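PDB 5O1L: rubber oxygenase from Streptomyces sp., which cleaves the double bonds of poly(cis-1,4-isoprene) in natural and synthetic rubber with molecular oxygen, using a non-covalently bound b-type heme, to give oligo-isoprenoids with keto and aldehyde ends. Local coordinates for residues T83-A88 with S186-A191; R106-A111 with A265-V270; A114-G119 with Y257-Q262; K124-Y129 with W245-N250; L234-M239 with A277-A282. One frame throughout, in Å; residues are numbered along the deposited sequence.

Interactions 3, 4 and 5 are buried packing between helices or at their ends, whereas interaction 2 lies at the surface and interaction 1 is partly buried. Helix 251-267 supplies one side of both interaction 2 and interaction 3, and helix 113-125 serves interactions 3 and 4. Helix 187-204, which begins in interaction 1, packs through I188 and A191 against M267 of interaction 2. M239 of interaction 5 reaches both Y257 of interaction 3 and V249 of interaction 4. Chemistry follows place: a side-chain amide grips a helix start in interaction 1, rings and sulfur meet in interaction 2, aliphatic groups dominate interaction 3, and aliphatic groups lie on aromatic faces in interactions 4 and 5, with a lysine salt-bridged to E363 at interaction 4.

Interaction 1: T83-A88 with S186-A191; sequences TRNDQA and SMIVTA
S186, the N-cap residue of helix 187-204, sets its CB 3.5 Å from the carbonyl O of T83 and lies beside the amide of N85, but its own hydroxyl makes no capping bond. The amide N of M187 is 3.3 Å from N85 OD1 but poorly angled; the bond goes to the next amide. I188 N donates to N85 OD1 at 2.9 Å; the bond is bent, with an N-H...O angle of 132°, and the donor stands tilted from the amide plane. N85 reaches this spot with CG anti to its carbonyl carbon (chi1 -72°), and its amide is held from the other end as well, since ND2 donates to the carbonyls of A180 and L182. With both ends of the amide engaged, its rotation is fixed. The same oxygen lies 3.3 Å from I188 CB, and the CD1 of that isoleucine comes alongside N85 CG. V189 then brings its CG2 branch to 3.5 Å from R84 O, packing a methyl group on the backbone of the loop. That loop is itself braced: a type I turn runs from R84 to Q87, and Q87 OE1 takes both T83 N, at 2.9 Å, and R84 N. A loop asparagine accepting a first-turn amide thus pins the loop after helix 72-79 to the start of the helix that carries H198, the inferred axial heme ligand.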
# COMPACT_ATOMS: atom_id res chain seq x y z
N THR A 83 -0.90 -18.82 9.55
CA THR A 83 -1.98 -17.89 9.18
C THR A 83 -2.32 -16.89 10.26
O THR A 83 -2.97 -15.93 9.91
CB THR A 83 -3.25 -18.61 8.79
OG1 THR A 83 -3.78 -19.28 9.94
CG2 THR A 83 -2.98 -19.61 7.69
N ARG A 84 -1.87 -17.03 11.47
CA ARG A 84 -2.30 -16.13 12.53
C ARG A 84 -1.10 -15.65 13.33
O ARG A 84 -0.06 -16.31 13.46
CB ARG A 84 -3.20 -16.84 13.57
CG ARG A 84 -4.62 -17.25 13.28
CD ARG A 84 -5.16 -17.96 14.56
NE ARG A 84 -5.05 -17.15 15.79
CZ ARG A 84 -5.81 -17.34 16.86
NH1 ARG A 84 -6.63 -18.39 16.91
NH2 ARG A 84 -5.65 -16.56 17.93
N ASN A 85 -1.20 -14.41 13.83
CA ASN A 85 -0.12 -13.75 14.49
C ASN A 85 0.47 -14.50 15.71
O ASN A 85 1.63 -14.39 15.94
CB ASN A 85 -0.59 -12.34 14.98
CG ASN A 85 -0.80 -11.35 13.86
OD1 ASN A 85 -0.33 -11.47 12.75
ND2 ASN A 85 -1.51 -10.27 14.22
N ASP A 86 -0.39 -15.21 16.43
CA ASP A 86 0.10 -15.88 17.65
C ASP A 86 0.53 -17.32 17.36
O ASP A 86 0.86 -18.01 18.30
CB ASP A 86 -0.99 -15.86 18.71
CG ASP A 86 -2.21 -16.68 18.34
OD1 ASP A 86 -2.31 -17.21 17.19
OD2 ASP A 86 -3.17 -16.77 19.19
N GLN A 87 0.54 -17.75 16.09
CA GLN A 87 0.83 -19.16 15.81
C GLN A 87 2.30 -19.44 15.77
O GLN A 87 3.10 -18.71 15.20
CB GLN A 87 0.23 -19.48 14.49
CG GLN A 87 0.18 -20.93 14.09
CD GLN A 87 -0.38 -21.05 12.69
OE1 GLN A 87 -1.09 -20.11 12.11
NE2 GLN A 87 -0.07 -22.23 12.09
N ALA A 88 2.71 -20.63 16.24
CA ALA A 88 4.08 -21.07 16.08
C ALA A 88 4.39 -21.32 14.60
O ALA A 88 3.50 -21.67 13.83
CB ALA A 88 4.29 -22.35 16.87
N SER A 186 -3.68 -11.13 11.54
CA SER A 186 -2.76 -11.71 10.62
C SER A 186 -1.75 -10.73 9.98
O SER A 186 -0.98 -11.13 9.12
CB SER A 186 -3.51 -12.47 9.51
OG SER A 186 -4.29 -11.62 8.76
N MET A 187 -1.69 -9.48 10.44
CA MET A 187 -0.78 -8.59 9.76
C MET A 187 0.66 -8.89 9.98
O MET A 187 1.50 -8.57 9.11
CB MET A 187 -1.10 -7.08 10.05
CG MET A 187 -0.35 -6.06 9.22
SD MET A 187 -0.76 -6.24 7.46
CE MET A 187 0.85 -6.07 6.74
N ILE A 188 1.05 -9.48 11.11
CA ILE A 188 2.45 -9.87 11.22
C ILE A 188 2.82 -10.96 10.21
O ILE A 188 3.83 -10.88 9.55
CB ILE A 188 2.73 -10.36 12.62
CG1 ILE A 188 2.50 -9.22 13.64
CG2 ILE A 188 4.18 -10.91 12.68
CD1 ILE A 188 2.57 -9.62 15.08
N VAL A 189 1.93 -11.93 10.10
CA VAL A 189 2.06 -12.98 9.09
C VAL A 189 2.18 -12.38 7.69
O VAL A 189 3.14 -12.70 6.98
CB VAL A 189 0.93 -13.97 9.19
CG1 VAL A 189 1.03 -15.01 8.12
CG2 VAL A 189 0.89 -14.56 10.59
N THR A 190 1.26 -11.47 7.34
CA THR A 190 1.26 -10.87 6.02
C THR A 190 2.52 -10.07 5.82
O THR A 190 3.13 -10.11 4.77
CB THR A 190 0.04 -9.94 5.90
OG1 THR A 190 -1.08 -10.82 5.91
CG2 THR A 190 0.09 -9.11 4.60
N ALA A 191 2.93 -9.29 6.84
CA ALA A 191 4.15 -8.51 6.70
C ALA A 191 5.39 -9.34 6.49
O ALA A 191 6.26 -9.03 5.64
CB ALA A 191 4.36 -7.61 7.90

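Interaction 2: R106-A111 with A265-V270; sequences RMPSWA and AHMLGV
The carbonyl O of R106 is met by both SD and CE of M267, at the end of helix 251-267: M267 SD lies 3.4 Å from R106 O, and M267 CE comes almost as near. M267 is bent at both chi2 and chi3, which curls its thioether against the loop, where SD also touches P108 CD at 3.9 Å and meets M107 SD at 4.1 Å, the two methionine chains lying crosswise. The neighbouring H266 carries the ring contacts. P108 CB sits over the centre of its imidazole face, 3.8 Å from the centroid and only 7° off the normal, a CH-pi contact. This packing fastens the loop between helices 95-104 and 113-125 onto the C-terminal end of helix 251-267, which closes with a Schellman motif at G269; L268, within that ending, lines the heme pocket. W110 turns the edge of its six-membered ring toward the face of H266 in an offset edge-to-face pair, planes at 90° and centroids 5.6 Å apart. Its CZ2 reaches H266 CD2 at 3.8 Å, while the indole NE1 is anchored by D272. H266 ND1, near P108 CD, is buried by these groups without a polar partner in the model.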
# COMPACT_ATOMS: atom_id res chain seq x y z
N ARG A 106 9.02 -10.30 15.10
CA ARG A 106 9.02 -9.52 16.33
C ARG A 106 8.54 -8.09 16.05
O ARG A 106 9.04 -7.44 15.16
CB ARG A 106 10.42 -9.48 16.88
CG ARG A 106 10.87 -10.84 17.39
CD ARG A 106 12.34 -10.85 17.73
NE ARG A 106 12.62 -9.87 18.76
CZ ARG A 106 13.33 -8.76 18.61
NH1 ARG A 106 13.93 -8.44 17.44
NH2 ARG A 106 13.45 -7.96 19.66
N MET A 107 7.62 -7.65 16.88
CA MET A 107 7.17 -6.25 16.84
C MET A 107 8.26 -5.34 17.32
O MET A 107 9.02 -5.74 18.22
CB MET A 107 5.96 -6.10 17.70
CG MET A 107 4.76 -6.83 17.16
SD MET A 107 4.00 -6.07 15.72
CE MET A 107 3.06 -4.77 16.57
N PRO A 108 8.32 -4.11 16.80
CA PRO A 108 9.34 -3.20 17.32
C PRO A 108 9.04 -2.83 18.78
O PRO A 108 7.88 -2.77 19.21
CB PRO A 108 9.18 -1.99 16.44
CG PRO A 108 7.82 -2.02 15.93
CD PRO A 108 7.46 -3.48 15.81
N SER A 109 10.10 -2.43 19.49
CA SER A 109 9.97 -2.04 20.87
C SER A 109 9.11 -0.78 21.14
O SER A 109 8.50 -0.60 22.19
CB SER A 109 11.40 -1.72 21.45
OG SER A 109 12.00 -0.68 20.69
N TRP A 110 8.97 0.04 20.06
CA TRP A 110 8.23 1.23 20.11
C TRP A 110 6.79 1.08 19.64
O TRP A 110 6.05 2.06 19.64
CB TRP A 110 8.93 2.30 19.26
CG TRP A 110 9.44 1.87 17.91
CD1 TRP A 110 10.64 1.44 17.56
CD2 TRP A 110 8.66 1.85 16.68
NE1 TRP A 110 10.74 1.15 16.23
CE2 TRP A 110 9.49 1.39 15.68
CE3 TRP A 110 7.37 2.20 16.36
CZ2 TRP A 110 9.08 1.31 14.35
CZ3 TRP A 110 6.99 2.10 15.00
CH2 TRP A 110 7.84 1.64 14.07
N ALA A 111 6.37 -0.13 19.32
CA ALA A 111 4.94 -0.34 19.00
C ALA A 111 4.09 -0.14 20.21
O ALA A 111 4.43 -0.62 21.34
CB ALA A 111 4.74 -1.72 18.47
N ALA A 265 5.45 -0.43 8.26
CA ALA A 265 6.68 -0.21 7.50
C ALA A 265 7.81 -0.98 8.13
O ALA A 265 8.57 -1.66 7.44
CB ALA A 265 7.01 1.26 7.44
N HIS A 266 7.95 -0.91 9.46
CA HIS A 266 9.04 -1.70 10.13
C HIS A 266 8.82 -3.16 9.87
O HIS A 266 9.81 -3.86 9.53
CB HIS A 266 8.93 -1.42 11.62
CG HIS A 266 9.94 -2.15 12.43
ND1 HIS A 266 9.87 -3.46 12.87
CD2 HIS A 266 11.07 -1.66 12.93
CE1 HIS A 266 10.97 -3.71 13.59
NE2 HIS A 266 11.74 -2.63 13.60
N MET A 267 7.61 -3.66 10.00
CA MET A 267 7.40 -5.13 9.84
C MET A 267 7.58 -5.55 8.42
O MET A 267 7.96 -6.69 8.16
CB MET A 267 6.01 -5.47 10.31
CG MET A 267 5.75 -5.18 11.78
SD MET A 267 6.92 -5.96 12.90
CE MET A 267 6.55 -7.73 12.71
N LEU A 268 7.46 -4.67 7.47
CA LEU A 268 7.79 -4.98 6.05
C LEU A 268 9.25 -4.92 5.77
O LEU A 268 9.67 -5.21 4.62
CB LEU A 268 7.05 -4.03 5.12
CG LEU A 268 5.56 -4.24 5.10
CD1 LEU A 268 4.79 -3.00 4.55
CD2 LEU A 268 5.21 -5.46 4.30
N GLY A 269 10.09 -4.55 6.74
CA GLY A 269 11.50 -4.48 6.53
C GLY A 269 12.10 -3.14 6.25
O GLY A 269 13.30 -3.05 5.99
N VAL A 270 11.34 -2.06 6.44
CA VAL A 270 11.89 -0.71 6.31
C VAL A 270 12.68 -0.38 7.60
O VAL A 270 12.17 -0.57 8.70
CB VAL A 270 10.86 0.33 6.07
CG1 VAL A 270 11.57 1.69 5.90
CG2 VAL A 270 10.04 -0.03 4.80

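Interaction 3: A114-G119 with Y257-Q262; sequences AALDRG and YLHVWQ. With EDO (1,2-ethanediol), chain G.
Aliphatic packing joins L116 and G119 to V260. L116 CD2 lies 3.7 Å from V260 CA and 4.0 Å from V260 CG2, and the same CG2 methyl rests 3.9 Å from G119 CA. Because G119 has no side chain, that valine methyl can settle directly on the backbone, and the alpha carbons of G119 and Y257 approach to 4.5 Å. Contacts with the imidazole form a second group. A115 CB and L116 CD2 each come obliquely to H259 CD2, both at 3.7 Å, the leucine lying across the histidine chain. H259 extends to them with CG anti to its own N (chi1 -168°). Polar interactions keep to the margins: H259 NE2 accepts from the backbone N of D112, its ND1 donates only weakly to Q262 OE1, and the amide N of A114 gives a 3.0 Å hydrogen bond to O1 of an ethanediol, probably from the crystallisation liquor. The segment axes pass 7.9 Å apart at a signed crossing angle of -109°. Helices 113-125 and 251-267 therefore cross steeply at close range, where G119 lets V260 CG2 lie on its backbone, in an all-helical fold.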
# COMPACT_ATOMS: atom_id res chain seq x y z
N ALA A 114 -2.17 0.14 22.33
CA ALA A 114 -3.37 0.96 22.42
C ALA A 114 -3.54 1.80 21.14
O ALA A 114 -4.66 1.95 20.62
CB ALA A 114 -3.37 1.82 23.61
N ALA A 115 -2.45 2.35 20.64
CA ALA A 115 -2.54 3.17 19.46
C ALA A 115 -2.85 2.33 18.25
O ALA A 115 -3.58 2.75 17.36
CB ALA A 115 -1.26 3.93 19.21
N LEU A 116 -2.23 1.18 18.16
CA LEU A 116 -2.56 0.28 17.07
C LEU A 116 -4.05 -0.06 17.05
O LEU A 116 -4.66 -0.11 16.01
CB LEU A 116 -1.69 -0.96 17.08
CG LEU A 116 -0.21 -0.75 16.78
CD1 LEU A 116 0.52 -2.08 17.08
CD2 LEU A 116 0.06 -0.19 15.45
N ASP A 117 -4.59 -0.34 18.21
CA ASP A 117 -6.04 -0.65 18.33
C ASP A 117 -6.85 0.54 17.91
O ASP A 117 -7.90 0.41 17.19
CB ASP A 117 -6.39 -1.01 19.77
CG ASP A 117 -5.87 -2.34 20.25
OD1 ASP A 117 -5.36 -3.19 19.48
OD2 ASP A 117 -6.03 -2.58 21.50
N ARG A 118 -6.46 1.76 18.33
CA ARG A 118 -7.19 2.94 17.97
C ARG A 118 -7.17 3.20 16.48
O ARG A 118 -8.15 3.61 15.89
CB ARG A 118 -6.68 4.14 18.77
CG ARG A 118 -7.42 5.38 18.46
CD ARG A 118 -6.97 6.58 19.34
NE ARG A 118 -7.99 7.55 19.21
CZ ARG A 118 -8.45 8.35 20.17
NH1 ARG A 118 -7.89 8.35 21.37
NH2 ARG A 118 -9.41 9.21 19.87
N GLY A 119 -6.00 2.98 15.87
CA GLY A 119 -5.91 3.15 14.44
C GLY A 119 -6.71 2.19 13.64
O GLY A 119 -7.27 2.56 12.60
N TYR A 257 -3.46 6.36 13.34
CA TYR A 257 -3.33 5.91 11.95
C TYR A 257 -1.88 5.96 11.49
O TYR A 257 -1.35 4.99 10.88
CB TYR A 257 -4.25 6.74 11.02
CG TYR A 257 -4.22 6.38 9.57
CD1 TYR A 257 -4.97 5.35 9.12
CD2 TYR A 257 -3.45 7.04 8.66
CE1 TYR A 257 -4.96 5.03 7.77
CE2 TYR A 257 -3.45 6.74 7.32
CZ TYR A 257 -4.19 5.70 6.90
OH TYR A 257 -4.15 5.34 5.53
N LEU A 258 -1.16 7.04 11.74
CA LEU A 258 0.25 7.09 11.44
C LEU A 258 1.02 5.95 12.10
O LEU A 258 1.84 5.31 11.47
CB LEU A 258 0.85 8.43 11.89
CG LEU A 258 2.36 8.58 11.70
CD1 LEU A 258 2.79 8.49 10.26
CD2 LEU A 258 2.73 9.95 12.25
N HIS A 259 0.72 5.71 13.35
CA HIS A 259 1.40 4.64 14.11
C HIS A 259 1.21 3.29 13.47
O HIS A 259 2.16 2.51 13.36
CB HIS A 259 0.99 4.67 15.56
CG HIS A 259 1.83 3.83 16.45
ND1 HIS A 259 3.17 4.12 16.65
CD2 HIS A 259 1.59 2.71 17.15
CE1 HIS A 259 3.69 3.17 17.45
NE2 HIS A 259 2.76 2.35 17.80
N VAL A 260 -0.02 2.98 13.07
CA VAL A 260 -0.23 1.72 12.33
C VAL A 260 0.68 1.63 11.14
O VAL A 260 1.29 0.57 10.88
CB VAL A 260 -1.70 1.58 11.93
CG1 VAL A 260 -1.92 0.42 10.97
CG2 VAL A 260 -2.64 1.47 13.08
N TRP A 261 0.78 2.67 10.34
CA TRP A 261 1.63 2.70 9.16
C TRP A 261 3.09 2.68 9.48
O TRP A 261 3.89 2.09 8.75
CB TRP A 261 1.19 3.80 8.18
CG TRP A 261 -0.03 3.43 7.47
CD1 TRP A 261 -1.34 3.60 7.80
CD2 TRP A 261 -0.03 2.62 6.25
NE1 TRP A 261 -2.14 2.97 6.85
CE2 TRP A 261 -1.36 2.42 5.89
CE3 TRP A 261 0.97 2.12 5.47
CZ2 TRP A 261 -1.72 1.69 4.74
CZ3 TRP A 261 0.64 1.46 4.32
CH2 TRP A 261 -0.70 1.21 4.00
N GLN A 262 3.52 3.26 10.58
CA GLN A 262 4.92 3.22 10.99
C GLN A 262 5.30 1.77 11.38
O GLN A 262 6.32 1.28 10.92
CB GLN A 262 5.17 4.17 12.17
CG GLN A 262 5.09 5.67 11.90
CD GLN A 262 5.04 6.47 13.16
OE1 GLN A 262 4.46 6.08 14.18
NE2 GLN A 262 5.70 7.63 13.07
C1 EDO G . 0.39 1.13 25.36
O1 EDO G . -0.36 0.11 24.67
C2 EDO G . -0.49 2.35 25.65
O2 EDO G . 0.31 3.47 26.02

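Interaction 4: K124-Y129 with W245-N250; sequences KTKGIY and WGVRVN
K126 and V247 face each other with alpha carbons 8.0 Å apart, where the junction between helices 113-125 and 127-142 meets the loop that follows the Schellman ending of helix 224-244 at G246. V247 is central, sending its two methyl branches to different partners. CG1, anti to the backbone N (chi1 175°), touches K126 CD at 3.7 Å, the lysine and valine chains running alongside in opposite senses. CG2 lies over one face of the Y129 ring, 4.2 Å from its centroid and 23° off the normal, in a CH-pi contact displaced toward the rim, with its closest ring atom Y129 CD2 at 3.9 Å. I128 CG2 occupies the opposite face, so the phenol ring is sandwiched between two aliphatic methyls. W245 adds an oblique approach, its CZ3 reaching Y129 CD1 at 4.1 Å; its own indole meets W355 edge-to-face and also packs near-parallel with Y329. Farther along the lysine, K126 CE comes to 3.2 Å from R248 O. K126 NZ makes a salt bridge with E363, whose carboxylate also accepts from R248 N. K126 therefore lays its methylene chain on apolar V247 while its ammonium group is delivered to a carboxylate. The buried charge is compensated, which would be expected to favour the protonated lysine, and E363 ties the helix junction and the loop to one acidic group.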
# COMPACT_ATOMS: atom_id res chain seq x y z
N LYS A 124 -11.80 1.33 10.49
CA LYS A 124 -13.14 0.75 10.37
C LYS A 124 -14.21 1.80 10.37
O LYS A 124 -15.06 1.82 9.48
CB LYS A 124 -13.34 -0.24 11.51
CG LYS A 124 -14.74 -0.89 11.57
CD LYS A 124 -14.89 -2.07 10.60
CE LYS A 124 -16.09 -2.89 11.11
NZ LYS A 124 -16.73 -3.75 10.10
N THR A 125 -14.17 2.76 11.30
CA THR A 125 -15.17 3.83 11.35
C THR A 125 -15.26 4.59 10.08
O THR A 125 -16.31 4.97 9.62
CB THR A 125 -14.83 4.76 12.51
OG1 THR A 125 -14.83 3.97 13.73
CG2 THR A 125 -15.79 5.88 12.67
N LYS A 126 -14.10 4.84 9.49
CA LYS A 126 -13.99 5.63 8.26
C LYS A 126 -13.81 4.73 7.05
O LYS A 126 -13.31 5.16 5.99
CB LYS A 126 -12.84 6.64 8.35
CG LYS A 126 -12.88 7.52 9.57
CD LYS A 126 -14.13 8.24 9.83
CE LYS A 126 -13.93 9.19 10.98
NZ LYS A 126 -15.21 9.78 11.35
N GLY A 127 -14.28 3.50 7.13
CA GLY A 127 -13.94 2.46 6.15
C GLY A 127 -14.34 2.71 4.73
O GLY A 127 -13.60 2.34 3.83
N ILE A 128 -15.48 3.31 4.48
CA ILE A 128 -15.83 3.61 3.07
C ILE A 128 -14.79 4.54 2.44
O ILE A 128 -14.37 4.38 1.27
CB ILE A 128 -17.26 4.16 2.92
CG1 ILE A 128 -17.63 4.22 1.43
CG2 ILE A 128 -17.47 5.43 3.63
CD1 ILE A 128 -19.07 4.63 1.27
N TYR A 129 -14.35 5.55 3.22
CA TYR A 129 -13.40 6.52 2.71
C TYR A 129 -12.03 5.95 2.56
O TYR A 129 -11.41 6.05 1.49
CB TYR A 129 -13.34 7.78 3.60
CG TYR A 129 -14.72 8.34 3.88
CD1 TYR A 129 -15.50 8.75 2.81
CD2 TYR A 129 -15.23 8.37 5.17
CE1 TYR A 129 -16.80 9.15 2.99
CE2 TYR A 129 -16.52 8.80 5.38
CZ TYR A 129 -17.29 9.21 4.27
OH TYR A 129 -18.66 9.64 4.35
N TRP A 245 -11.52 16.18 2.36
CA TRP A 245 -12.96 15.88 2.21
C TRP A 245 -13.79 16.24 3.40
O TRP A 245 -15.03 16.14 3.29
CB TRP A 245 -13.15 14.38 1.92
CG TRP A 245 -12.70 13.91 0.58
CD1 TRP A 245 -12.33 14.65 -0.48
CD2 TRP A 245 -12.63 12.57 0.17
NE1 TRP A 245 -12.01 13.84 -1.51
CE2 TRP A 245 -12.20 12.55 -1.16
CE3 TRP A 245 -12.88 11.35 0.79
CZ2 TRP A 245 -12.04 11.33 -1.87
CZ3 TRP A 245 -12.72 10.17 0.10
CH2 TRP A 245 -12.33 10.18 -1.23
N GLY A 246 -13.20 16.61 4.50
CA GLY A 246 -13.92 16.90 5.72
C GLY A 246 -14.31 15.72 6.52
O GLY A 246 -15.15 15.78 7.42
N VAL A 247 -13.66 14.60 6.31
CA VAL A 247 -13.82 13.54 7.25
C VAL A 247 -13.34 14.03 8.63
O VAL A 247 -12.28 14.74 8.69
CB VAL A 247 -13.02 12.28 6.78
CG1 VAL A 247 -13.07 11.18 7.84
CG2 VAL A 247 -13.48 11.84 5.42
N ARG A 248 -14.04 13.64 9.70
CA ARG A 248 -13.63 14.07 11.04
C ARG A 248 -12.48 13.21 11.52
O ARG A 248 -12.61 12.03 11.79
CB ARG A 248 -14.80 14.10 12.00
CG ARG A 248 -15.90 15.09 11.58
CD ARG A 248 -15.51 16.52 11.03
NE ARG A 248 -15.28 17.41 12.17
CZ ARG A 248 -14.67 18.60 12.12
NH1 ARG A 248 -14.45 19.28 13.26
NH2 ARG A 248 -14.24 19.12 10.97
N VAL A 249 -11.29 13.79 11.45
CA VAL A 249 -10.05 13.16 11.88
C VAL A 249 -9.48 13.98 13.03
O VAL A 249 -8.77 14.97 12.74
CB VAL A 249 -9.06 13.00 10.74
CG1 VAL A 249 -7.88 12.14 11.25
CG2 VAL A 249 -9.68 12.33 9.53
N ASN A 250 -9.75 13.52 14.25
CA ASN A 250 -9.20 14.22 15.37
C ASN A 250 -7.72 13.87 15.51
O ASN A 250 -7.20 12.93 14.86
CB ASN A 250 -10.00 14.00 16.60
CG ASN A 250 -10.03 12.55 17.08
OD1 ASN A 250 -9.06 11.81 16.95
ND2 ASN A 250 -11.14 12.13 17.72

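Interaction 5: L234-M239 with A277-A282; sequences LATFVM and ATWDAA
Buried helix-to-helix packing through a tryptophan makes up this contact: W279, in the first turn of helix 279-289, lodges its indole against helix 224-244 at and just after a wider pi-type turn at 234-236. M239 lies across the ring at about a right angle. Its CG sits over one face, 4.2 Å from the centroid of the six-membered ring and 20° off the normal, offset toward the rim, while CB reaches W279 CH2 at 3.8 Å. Bends at chi2 (58°) and chi3 carry the sulfur past the ring obliquely, its SD 5.5 Å from that centroid, a Met-aromatic contact. Another side of the indole is met by T236, whose CA approaches the ring edge near its plane, 3.8 Å from W279 CZ3. The carbonyl O of A235 comes obliquely to W279 CH2, also at 3.8 Å. Beyond the tryptophan, T236 straddles A282: OG1 stands 4.0 Å from A282 CB, and CG2 lies near A282 O. The polar ends are settled outside this interface, T236 OG1 by H232 and W279 NE1 by the carbonyl of A254, which helps to set the indole's orientation. Meanwhile T278 OG1 caps the start of the second helix by accepting from A281 N at 3.1 Å. Together these make a capped helix N-terminus whose first-turn tryptophan packs on a neighbouring helix, within the helical catalytic domain of the Lcp family.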
# COMPACT_ATOMS: atom_id res chain seq x y z
N LEU A 234 0.12 5.59 -0.04
CA LEU A 234 -0.85 4.95 0.82
C LEU A 234 -1.12 5.81 2.01
O LEU A 234 -2.01 6.65 1.93
CB LEU A 234 -0.33 3.55 1.25
CG LEU A 234 -0.33 2.57 0.08
CD1 LEU A 234 0.61 1.39 0.34
CD2 LEU A 234 -1.74 2.06 -0.15
N ALA A 235 -0.37 5.72 3.08
CA ALA A 235 -0.64 6.46 4.33
C ALA A 235 -0.79 7.98 4.15
O ALA A 235 -1.77 8.56 4.54
CB ALA A 235 0.45 6.19 5.32
N THR A 236 0.25 8.59 3.58
CA THR A 236 0.23 10.05 3.58
C THR A 236 -0.88 10.55 2.65
O THR A 236 -1.52 11.58 2.96
CB THR A 236 1.60 10.56 3.04
OG1 THR A 236 2.58 9.84 3.83
CG2 THR A 236 1.78 11.98 3.32
N PHE A 237 -1.05 9.90 1.51
CA PHE A 237 -2.12 10.27 0.59
C PHE A 237 -3.50 10.11 1.19
O PHE A 237 -4.34 11.03 1.13
CB PHE A 237 -2.02 9.35 -0.67
CG PHE A 237 -3.22 9.44 -1.59
CD1 PHE A 237 -3.39 10.50 -2.35
CD2 PHE A 237 -4.10 8.39 -1.63
CE1 PHE A 237 -4.52 10.54 -3.28
CE2 PHE A 237 -5.21 8.41 -2.47
CZ PHE A 237 -5.38 9.49 -3.28
N VAL A 238 -3.78 8.99 1.82
CA VAL A 238 -5.11 8.77 2.38
C VAL A 238 -5.42 9.77 3.42
O VAL A 238 -6.56 10.29 3.46
CB VAL A 238 -5.25 7.32 2.88
CG1 VAL A 238 -6.52 7.10 3.69
CG2 VAL A 238 -5.23 6.43 1.74
N MET A 239 -4.49 10.05 4.34
CA MET A 239 -4.76 11.06 5.39
C MET A 239 -5.03 12.40 4.76
O MET A 239 -5.97 13.12 5.20
CB MET A 239 -3.63 11.10 6.42
CG MET A 239 -3.88 12.06 7.53
SD MET A 239 -5.41 11.72 8.46
CE MET A 239 -5.06 10.10 9.15
N ALA A 277 8.83 10.06 11.58
CA ALA A 277 8.36 10.01 12.96
C ALA A 277 7.04 10.74 13.23
O ALA A 277 6.33 10.39 14.17
CB ALA A 277 9.39 10.60 13.97
N THR A 278 6.71 11.68 12.35
CA THR A 278 5.59 12.57 12.49
C THR A 278 4.90 12.83 11.18
O THR A 278 5.48 12.62 10.13
CB THR A 278 6.07 13.96 13.05
OG1 THR A 278 6.93 14.58 12.08
CG2 THR A 278 6.73 13.82 14.38
N TRP A 279 3.61 13.29 11.25
CA TRP A 279 2.96 13.73 10.07
C TRP A 279 3.65 14.87 9.35
O TRP A 279 3.69 14.87 8.15
CB TRP A 279 1.52 14.12 10.29
CG TRP A 279 0.59 12.97 10.35
CD1 TRP A 279 -0.15 12.57 11.42
CD2 TRP A 279 0.41 12.00 9.32
NE1 TRP A 279 -0.87 11.48 11.05
CE2 TRP A 279 -0.54 11.07 9.79
CE3 TRP A 279 0.93 11.82 8.05
CZ2 TRP A 279 -0.92 9.97 9.04
CZ3 TRP A 279 0.54 10.71 7.33
CH2 TRP A 279 -0.37 9.81 7.84
N ASP A 280 4.18 15.81 10.11
CA ASP A 280 4.92 16.89 9.45
C ASP A 280 6.07 16.36 8.60
O ASP A 280 6.22 16.77 7.43
CB ASP A 280 5.44 17.89 10.48
CG ASP A 280 4.36 18.78 11.05
OD1 ASP A 280 3.29 18.90 10.45
OD2 ASP A 280 4.67 19.40 12.13
N ALA A 281 6.82 15.42 9.12
CA ALA A 281 7.89 14.83 8.38
C ALA A 281 7.39 14.08 7.15
O ALA A 281 7.94 14.16 6.05
CB ALA A 281 8.77 13.97 9.25
N ALA A 282 6.32 13.29 7.36
CA ALA A 282 5.82 12.50 6.25
C ALA A 282 5.27 13.36 5.12
O ALA A 282 5.51 13.06 3.96
CB ALA A 282 4.70 11.60 6.73